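Local coordinates for putative Zn-dependent Alcohol Dehydrogenase (Rhodobacter sphaeroides, PDB 3IV6), which binds S-adenosylmethionine in a Rossmann-like fold and, although named an alcohol dehydrogenase, is probably a methyltransferase-type protein whose reaction is unestablished, at residues A28-F39 against F113-N121; A128-L136 against L225-R234. One frame throughout, in Å; residues are numbered along the deposited sequence.

Contact 1 (A28-F39 against F113-N121); sequences AARPSDRENDIF and FVLNDRLIN. With SAM (S-adenosylmethionine), chain E.
The carbonyl oxygen of Ala28 is gripped end-on by two nitrogens of Arg118. NH1 of Arg118 reaches Ala28 O at 2.9 Å, in the carbonyl plane and with a fairly straight N-H...O angle of 154°, whereas its NH2 meets the same Ala28 O at 3.1 Å from above that plane. Ala28 O lies in the guanidinium plane, and Ala29 O sits over one face, toward its rim. A bend at chi3 (-79°) turns the guanidinium back toward Asp117, where NE of Arg118 completes a salt bridge to Asp117 OD1 at 3.3 Å, coming from above the carboxylate. Ser147 OG also bonds to Asp117 OD1 and so helps to position the acid that holds the arginine. A leucine in place of Arg118 would probably leave Ala28 O without its two donors and Asp117 without its charge partner, so that the turn before helix 33-39 could shift beside the methionine end of S-adenosylmethionine. Backbone and side chain both line the pocket: Arg118 O lies 3.4 Å from CG of the ligand, while the Leu119 methyl CD1 meets C8 of the adenine at 3.6 Å. Farther along, Phe39 packs obliquely on the strand, with Phe39 CE2 3.5 Å from Asn116 O. Ser32 and Glu35 form a capping box at the start of helix 33-39, and Asp247 and Ala248 hold the two side chains from beyond. That helix runs nearly antiparallel to strand 113-117, at 154° and 10.3 Å between segment axes. The strand lies between strands 48-52 and 143-149 in the central sheet, with helix 57-65 touching Phe39 and helix 125-139 packing on Val114 and Asn116.

Contact 2 (A128-L136 against L225-R234); sequences ARRACLGML and LLSHDVVNAR
Arg129, Leu133 and Val231 bury the most surface where helix 125-139, a sheet-covering helix of the Rossmann-like fold, meets the turn that follows helix 219-226. The guanidinium of Arg129 lies flat on the His228 ring, with centres 3.5 Å apart and planes at 17°, a flat stack with no hydrogen bond between the two groups. Extended from CG to NE, the arginine chain also passes its CD over the ring face in a CH-pi contact, while Arg129 CG rests 3.4 Å from Leu225 CD1.

Val231 is wedged against the helix by both branches. Val231 CG2 faces Arg129 O at 3.6 Å; CG1 of Val231, anti to the backbone N (chi1 -174°), touches both Cys132 CB and Leu136 CD1. Cys132 SG adds apolar contacts to Leu225 and Leu226. One turn on from Arg129, Leu133 directs CD2 at Val230 O, 3.4 Å away, and the same methyl lies over a face of the poorly ordered Arg234 guanidinium. The turn is tied from within, since Asn232 ND2 bonds to the carbonyls of both Leu226 and His228. The stacked imidazole is steadied too: His228 ND1 accepts from Val230 N at 3.0 Å, with a nearly straight N-H...N angle of 172°.

In the fold
The strand order 3-2-1-4-5-7-6 is that of class I S-adenosylmethionine-dependent methyltransferases. The centres of the two contacts lie about 20 Å apart, contact 1 involving strand 113-117 of the sheet and contact 2 the helix 125-139 that follows it in the chain. Contact 1 supplies walls of the cofactor pocket, to which Ser55, Asp74, Asp98 and Ile99, among others, also contribute. Contact 2 stands behind it: the side chain of Ala128 is about 10 Å from the ligand, and that of Cys132 about 8 Å from the side chain of Ile99. Met135, a selenomethionine in the helix of contact 2, packs with SE 3.3 Å from Asn116 OD1 of contact 1, and Ala128 CB meets Ile120 CG2 at 4.1 Å.

Contact 1 (A28-F39 against F113-N121)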
# COMPACT_ATOMS: atom_id res chain seq x y z
N ALA A 28 -11.12 7.56 6.12
CA ALA A 28 -11.27 6.11 5.94
C ALA A 28 -10.17 5.50 5.08
O ALA A 28 -10.19 4.31 4.77
CB ALA A 28 -12.67 5.76 5.36
N ALA A 29 -9.20 6.30 4.67
CA ALA A 29 -8.19 5.79 3.77
C ALA A 29 -7.00 5.29 4.60
O ALA A 29 -6.03 4.78 4.07
CB ALA A 29 -7.77 6.87 2.76
N ARG A 30 -7.09 5.47 5.91
CA ARG A 30 -6.11 4.89 6.82
C ARG A 30 -6.80 3.96 7.79
O ARG A 30 -8.01 4.03 7.95
CB ARG A 30 -5.37 5.97 7.58
CG ARG A 30 -6.23 6.82 8.41
CD ARG A 30 -5.37 7.47 9.48
NE ARG A 30 -6.05 8.54 10.21
CZ ARG A 30 -6.33 9.73 9.69
NH1 ARG A 30 -6.01 9.99 8.41
NH2 ARG A 30 -6.95 10.66 10.44
N PRO A 31 -6.04 3.09 8.46
CA PRO A 31 -6.75 2.24 9.44
C PRO A 31 -7.36 3.06 10.56
O PRO A 31 -6.79 4.05 10.98
CB PRO A 31 -5.67 1.29 9.96
CG PRO A 31 -4.55 1.38 8.93
CD PRO A 31 -4.62 2.72 8.33
N SER A 32 -8.53 2.67 11.03
CA SER A 32 -9.08 3.18 12.31
C SER A 32 -8.29 2.73 13.57
O SER A 32 -7.36 1.91 13.50
CB SER A 32 -10.50 2.71 12.44
OG SER A 32 -10.47 1.29 12.45
N ASP A 33 -8.67 3.24 14.74
CA ASP A 33 -8.06 2.72 15.97
C ASP A 33 -8.19 1.18 16.05
O ASP A 33 -7.19 0.47 16.20
CB ASP A 33 -8.64 3.38 17.22
CG ASP A 33 -8.29 4.87 17.34
OD1 ASP A 33 -7.50 5.40 16.51
OD2 ASP A 33 -8.83 5.50 18.28
N ARG A 34 -9.41 0.67 15.92
CA ARG A 34 -9.64 -0.75 16.02
C ARG A 34 -8.74 -1.55 15.10
O ARG A 34 -8.24 -2.65 15.48
CB ARG A 34 -11.08 -1.06 15.66
CG ARG A 34 -11.79 -1.79 16.74
CD ARG A 34 -12.22 -0.81 17.86
NE ARG A 34 -11.83 -1.34 19.15
CZ ARG A 34 -12.30 -0.90 20.30
NH1 ARG A 34 -11.86 -1.45 21.42
NH2 ARG A 34 -13.19 0.06 20.31
N GLU A 35 -8.59 -1.02 13.88
CA GLU A 35 -7.84 -1.71 12.84
C GLU A 35 -6.33 -1.69 13.09
O GLU A 35 -5.64 -2.67 12.80
CB GLU A 35 -8.20 -1.14 11.49
CG GLU A 35 -9.61 -1.47 11.10
CD GLU A 35 -10.05 -0.81 9.82
OE1 GLU A 35 -9.52 0.27 9.45
OE2 GLU A 35 -10.96 -1.39 9.20
N ASN A 36 -5.81 -0.57 13.61
CA ASN A 36 -4.45 -0.53 14.09
C ASN A 36 -4.20 -1.69 15.06
O ASN A 36 -3.24 -2.44 14.92
CB ASN A 36 -4.14 0.80 14.78
CG ASN A 36 -4.00 1.97 13.81
OD1 ASN A 36 -3.85 1.78 12.60
ND2 ASN A 36 -4.05 3.17 14.32
N ASP A 37 -5.12 -1.85 16.02
CA ASP A 37 -5.09 -2.96 16.95
C ASP A 37 -5.10 -4.36 16.31
O ASP A 37 -4.34 -5.24 16.71
CB ASP A 37 -6.23 -2.79 17.95
CG ASP A 37 -6.03 -1.58 18.85
OD1 ASP A 37 -4.94 -0.95 18.76
OD2 ASP A 37 -6.95 -1.25 19.64
N ILE A 38 -5.94 -4.58 15.32
CA ILE A 38 -5.96 -5.86 14.64
C ILE A 38 -4.66 -6.18 13.91
O ILE A 38 -4.23 -7.33 13.85
CB ILE A 38 -7.15 -5.92 13.67
CG1 ILE A 38 -8.46 -5.93 14.45
CG2 ILE A 38 -7.05 -7.12 12.73
CD1 ILE A 38 -9.66 -5.51 13.62
N PHE A 39 -4.05 -5.15 13.34
CA PHE A 39 -2.77 -5.23 12.63
C PHE A 39 -1.67 -5.68 13.59
O PHE A 39 -0.63 -6.18 13.19
CB PHE A 39 -2.39 -3.84 12.03
CG PHE A 39 -2.70 -3.71 10.56
CD1 PHE A 39 -3.76 -2.94 10.12
CD2 PHE A 39 -1.93 -4.40 9.61
CE1 PHE A 39 -4.04 -2.84 8.77
CE2 PHE A 39 -2.21 -4.31 8.26
CZ PHE A 39 -3.28 -3.53 7.83
N PHE A 113 7.59 -9.39 11.88
CA PHE A 113 6.36 -8.97 11.21
C PHE A 113 6.58 -7.90 10.16
O PHE A 113 7.35 -6.95 10.36
CB PHE A 113 5.34 -8.46 12.23
CG PHE A 113 4.90 -9.50 13.20
CD1 PHE A 113 3.85 -10.35 12.89
CD2 PHE A 113 5.53 -9.63 14.43
CE1 PHE A 113 3.43 -11.31 13.79
CE2 PHE A 113 5.13 -10.58 15.33
CZ PHE A 113 4.08 -11.42 15.02
N VAL A 114 5.90 -8.05 9.03
CA VAL A 114 5.83 -6.98 8.05
C VAL A 114 4.37 -6.60 7.91
O VAL A 114 3.52 -7.44 7.58
CB VAL A 114 6.41 -7.39 6.69
CG1 VAL A 114 5.83 -6.51 5.54
CG2 VAL A 114 7.93 -7.34 6.70
N LEU A 115 4.06 -5.35 8.21
CA LEU A 115 2.71 -4.82 8.07
C LEU A 115 2.58 -3.79 6.92
O LEU A 115 3.49 -3.00 6.66
CB LEU A 115 2.25 -4.18 9.39
CG LEU A 115 2.74 -4.84 10.67
CD1 LEU A 115 2.38 -3.99 11.86
CD2 LEU A 115 2.25 -6.26 10.83
N ASN A 116 1.46 -3.83 6.20
CA ASN A 116 1.06 -2.69 5.38
C ASN A 116 -0.44 -2.62 5.14
O ASN A 116 -1.11 -3.67 5.04
CB ASN A 116 1.84 -2.64 4.06
CG ASN A 116 1.81 -3.96 3.30
OD1 ASN A 116 2.72 -4.78 3.42
ND2 ASN A 116 0.80 -4.14 2.46
N ASP A 117 -0.97 -1.40 5.08
CA ASP A 117 -2.39 -1.17 4.88
C ASP A 117 -2.72 -0.64 3.49
O ASP A 117 -2.50 0.53 3.22
CB ASP A 117 -2.95 -0.20 5.91
CG ASP A 117 -4.46 0.03 5.76
OD1 ASP A 117 -5.20 -0.94 5.44
OD2 ASP A 117 -4.91 1.16 5.99
N ARG A 118 -3.27 -1.51 2.64
CA ARG A 118 -3.77 -1.11 1.32
C ARG A 118 -2.67 -0.60 0.38
O ARG A 118 -2.91 0.22 -0.53
CB ARG A 118 -4.91 -0.11 1.48
CG ARG A 118 -6.23 -0.79 1.85
CD ARG A 118 -7.33 0.21 2.21
NE ARG A 118 -7.25 0.76 3.56
CZ ARG A 118 -8.07 1.72 4.02
NH1 ARG A 118 -9.00 2.20 3.21
NH2 ARG A 118 -7.97 2.22 5.26
N LEU A 119 -1.47 -1.12 0.57
CA LEU A 119 -0.31 -0.76 -0.23
C LEU A 119 -0.36 -1.51 -1.56
O LEU A 119 0.12 -1.04 -2.57
CB LEU A 119 0.93 -1.18 0.53
CG LEU A 119 2.21 -1.21 -0.27
CD1 LEU A 119 2.53 0.20 -0.76
CD2 LEU A 119 3.34 -1.80 0.56
N ILE A 120 -0.96 -2.68 -1.54
CA ILE A 120 -1.04 -3.53 -2.71
C ILE A 120 -1.95 -2.88 -3.74
O ILE A 120 -1.86 -3.15 -4.93
CB ILE A 120 -1.51 -4.97 -2.31
CG1 ILE A 120 -0.34 -5.79 -1.75
CG2 ILE A 120 -2.09 -5.75 -3.51
CD1 ILE A 120 -0.82 -6.82 -0.78
N ASN A 121 -2.82 -1.99 -3.28
CA ASN A 121 -3.77 -1.33 -4.15
C ASN A 121 -3.01 -0.28 -5.00
O ASN A 121 -3.50 0.19 -6.03
CB ASN A 121 -4.86 -0.67 -3.30
CG ASN A 121 -5.89 -1.68 -2.78
OD1 ASN A 121 -5.94 -1.99 -1.58
ND2 ASN A 121 -6.73 -2.17 -3.68
N SAM E . -1.46 5.27 2.49
CA SAM E . -2.55 4.38 2.86
C SAM E . -2.52 4.07 4.34
O SAM E . -1.66 4.51 5.11
OXT SAM E . -3.43 3.38 4.75
CB SAM E . -2.57 3.13 2.00
CG SAM E . -1.65 3.15 0.77
SD SAM E . 0.11 2.77 1.05
CE SAM E . 0.24 2.66 2.86
C5' SAM E . 0.96 4.32 0.55
C4' SAM E . 2.32 4.62 1.16
O4' SAM E . 3.26 3.65 0.73
C3' SAM E . 2.89 5.95 0.69
O3' SAM E . 3.59 6.50 1.78
C2' SAM E . 3.91 5.59 -0.37
O2' SAM E . 5.01 6.47 -0.36
C1' SAM E . 4.36 4.20 0.04
N9 SAM E . 4.66 3.36 -1.13
C8 SAM E . 3.88 3.21 -2.25
N7 SAM E . 4.52 2.38 -3.11
C5 SAM E . 5.70 1.97 -2.57
C6 SAM E . 6.72 1.12 -3.03
N6 SAM E . 6.68 0.52 -4.22
N1 SAM E . 7.82 0.93 -2.22
C2 SAM E . 7.90 1.59 -1.00
N3 SAM E . 6.90 2.41 -0.54
C4 SAM E . 5.81 2.60 -1.31

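Contact 2 (A128-L136 against L225-R234)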
# COMPACT_ATOMS: atom_id res chain seq x y z
N ALA A 128 2.66 -5.95 -7.72
CA ALA A 128 2.22 -6.58 -6.48
C ALA A 128 2.89 -7.93 -6.24
O ALA A 128 3.22 -8.26 -5.09
CB ALA A 128 0.69 -6.71 -6.40
N ARG A 129 3.11 -8.71 -7.29
CA ARG A 129 3.84 -9.97 -7.14
C ARG A 129 5.24 -9.70 -6.57
O ARG A 129 5.59 -10.21 -5.53
CB ARG A 129 3.93 -10.77 -8.45
CG ARG A 129 2.63 -11.27 -8.95
CD ARG A 129 2.77 -11.72 -10.35
NE ARG A 129 1.48 -12.08 -10.95
CZ ARG A 129 1.26 -12.09 -12.26
NH1 ARG A 129 2.25 -11.75 -13.10
NH2 ARG A 129 0.07 -12.42 -12.74
N ARG A 130 6.03 -8.87 -7.25
CA ARG A 130 7.33 -8.47 -6.72
C ARG A 130 7.28 -7.96 -5.26
O ARG A 130 8.13 -8.30 -4.44
CB ARG A 130 7.98 -7.44 -7.66
CG ARG A 130 8.61 -8.06 -8.89
CD ARG A 130 9.46 -7.04 -9.65
NE ARG A 130 8.62 -6.10 -10.39
CZ ARG A 130 8.62 -4.78 -10.23
NH1 ARG A 130 9.44 -4.20 -9.35
NH2 ARG A 130 7.81 -4.05 -10.97
N ALA A 131 6.28 -7.14 -4.95
CA ALA A 131 6.13 -6.64 -3.59
C ALA A 131 5.99 -7.77 -2.57
O ALA A 131 6.72 -7.80 -1.59
CB ALA A 131 4.95 -5.69 -3.50
N CYS A 132 5.07 -8.70 -2.81
CA CYS A 132 4.81 -9.78 -1.85
C CYS A 132 6.06 -10.58 -1.58
O CYS A 132 6.38 -10.81 -0.43
CB CYS A 132 3.63 -10.67 -2.29
SG CYS A 132 2.07 -9.70 -2.26
N LEU A 133 6.77 -10.97 -2.63
CA LEU A 133 8.14 -11.51 -2.52
C LEU A 133 9.05 -10.66 -1.59
O LEU A 133 9.71 -11.19 -0.70
CB LEU A 133 8.76 -11.67 -3.91
CG LEU A 133 9.94 -12.64 -4.08
CD1 LEU A 133 9.73 -13.96 -3.36
CD2 LEU A 133 10.19 -12.89 -5.55
N GLY A 134 9.08 -9.35 -1.79
CA GLY A 134 9.82 -8.49 -0.92
C GLY A 134 9.40 -8.58 0.54
O GLY A 134 10.23 -8.54 1.44
N MSE A 135 8.11 -8.66 0.80
CA MSE A 135 7.65 -8.70 2.18
C MSE A 135 8.10 -10.02 2.83
O MSE A 135 8.55 -10.07 4.00
CB MSE A 135 6.14 -8.56 2.24
CG MSE A 135 5.58 -7.27 1.71
SE MSE A 135 3.61 -7.29 1.45
CE MSE A 135 3.45 -5.84 0.16
N LEU A 136 7.98 -11.09 2.06
CA LEU A 136 8.38 -12.41 2.47
C LEU A 136 9.89 -12.48 2.70
O LEU A 136 10.39 -13.11 3.64
CB LEU A 136 7.96 -13.40 1.38
CG LEU A 136 6.49 -13.78 1.51
CD1 LEU A 136 6.07 -14.71 0.41
CD2 LEU A 136 6.28 -14.40 2.88
N LEU A 225 -2.70 -13.96 -6.71
CA LEU A 225 -1.42 -13.28 -6.59
C LEU A 225 -0.45 -14.00 -5.66
O LEU A 225 0.72 -14.20 -6.01
CB LEU A 225 -1.69 -11.87 -6.08
CG LEU A 225 -0.55 -11.00 -5.61
CD1 LEU A 225 0.14 -10.54 -6.82
CD2 LEU A 225 -1.19 -9.86 -4.92
N LEU A 226 -0.94 -14.37 -4.49
CA LEU A 226 -0.18 -15.07 -3.46
C LEU A 226 0.30 -16.46 -3.85
O LEU A 226 1.33 -16.90 -3.34
CB LEU A 226 -1.00 -15.19 -2.18
CG LEU A 226 -1.35 -13.91 -1.41
CD1 LEU A 226 -2.20 -14.26 -0.23
CD2 LEU A 226 -0.11 -13.11 -0.95
N SER A 227 -0.44 -17.12 -4.75
CA SER A 227 -0.12 -18.47 -5.26
C SER A 227 0.63 -18.45 -6.57
O SER A 227 0.94 -19.50 -7.14
CB SER A 227 -1.40 -19.27 -5.48
OG SER A 227 -2.18 -18.74 -6.55
N HIS A 228 0.89 -17.26 -7.09
CA HIS A 228 1.57 -17.10 -8.37
C HIS A 228 3.02 -17.57 -8.29
O HIS A 228 3.72 -17.34 -7.28
CB HIS A 228 1.53 -15.62 -8.80
CG HIS A 228 1.94 -15.40 -10.22
ND1 HIS A 228 3.27 -15.34 -10.61
CD2 HIS A 228 1.21 -15.24 -11.34
CE1 HIS A 228 3.32 -15.15 -11.91
NE2 HIS A 228 2.09 -15.09 -12.38
N ASP A 229 3.48 -18.21 -9.36
CA ASP A 229 4.86 -18.70 -9.47
C ASP A 229 5.94 -17.68 -9.07
O ASP A 229 6.97 -18.07 -8.54
CB ASP A 229 5.15 -19.22 -10.89
CG ASP A 229 4.20 -20.35 -11.31
OD1 ASP A 229 3.76 -21.10 -10.41
OD2 ASP A 229 3.91 -20.48 -12.53
N VAL A 230 5.71 -16.40 -9.32
CA VAL A 230 6.71 -15.39 -9.01
C VAL A 230 6.89 -15.24 -7.51
O VAL A 230 8.01 -15.01 -7.01
CB VAL A 230 6.38 -14.02 -9.66
CG1 VAL A 230 7.26 -12.88 -9.10
CG2 VAL A 230 6.56 -14.10 -11.11
N VAL A 231 5.77 -15.37 -6.78
CA VAL A 231 5.78 -15.21 -5.33
C VAL A 231 6.17 -16.50 -4.62
O VAL A 231 6.56 -16.48 -3.46
CB VAL A 231 4.43 -14.67 -4.80
CG1 VAL A 231 4.52 -14.38 -3.30
CG2 VAL A 231 4.03 -13.41 -5.55
N ASN A 232 6.08 -17.62 -5.31
CA ASN A 232 6.46 -18.89 -4.72
C ASN A 232 7.78 -19.39 -5.27
O ASN A 232 8.19 -20.54 -5.04
CB ASN A 232 5.35 -19.90 -4.90
CG ASN A 232 4.16 -19.57 -4.06
OD1 ASN A 232 4.03 -20.03 -2.93
ND2 ASN A 232 3.30 -18.69 -4.59
N ALA A 233 8.44 -18.49 -5.98
CA ALA A 233 9.67 -18.82 -6.66
C ALA A 233 10.74 -19.19 -5.64
O ALA A 233 11.70 -19.88 -5.98
CB ALA A 233 10.14 -17.65 -7.53
N ARG A 234 10.57 -18.75 -4.39
CA ARG A 234 11.61 -19.03 -3.40
C ARG A 234 11.06 -19.75 -2.17
O ARG A 234 11.45 -19.47 -1.05
CB ARG A 234 12.42 -17.77 -3.06
CG ARG A 234 12.99 -17.05 -4.31
CD ARG A 234 14.29 -16.24 -4.08
NE ARG A 234 14.09 -14.80 -3.81
CZ ARG A 234 14.38 -13.81 -4.66
NH1 ARG A 234 14.86 -14.07 -5.87
NH2 ARG A 234 14.17 -12.54 -4.30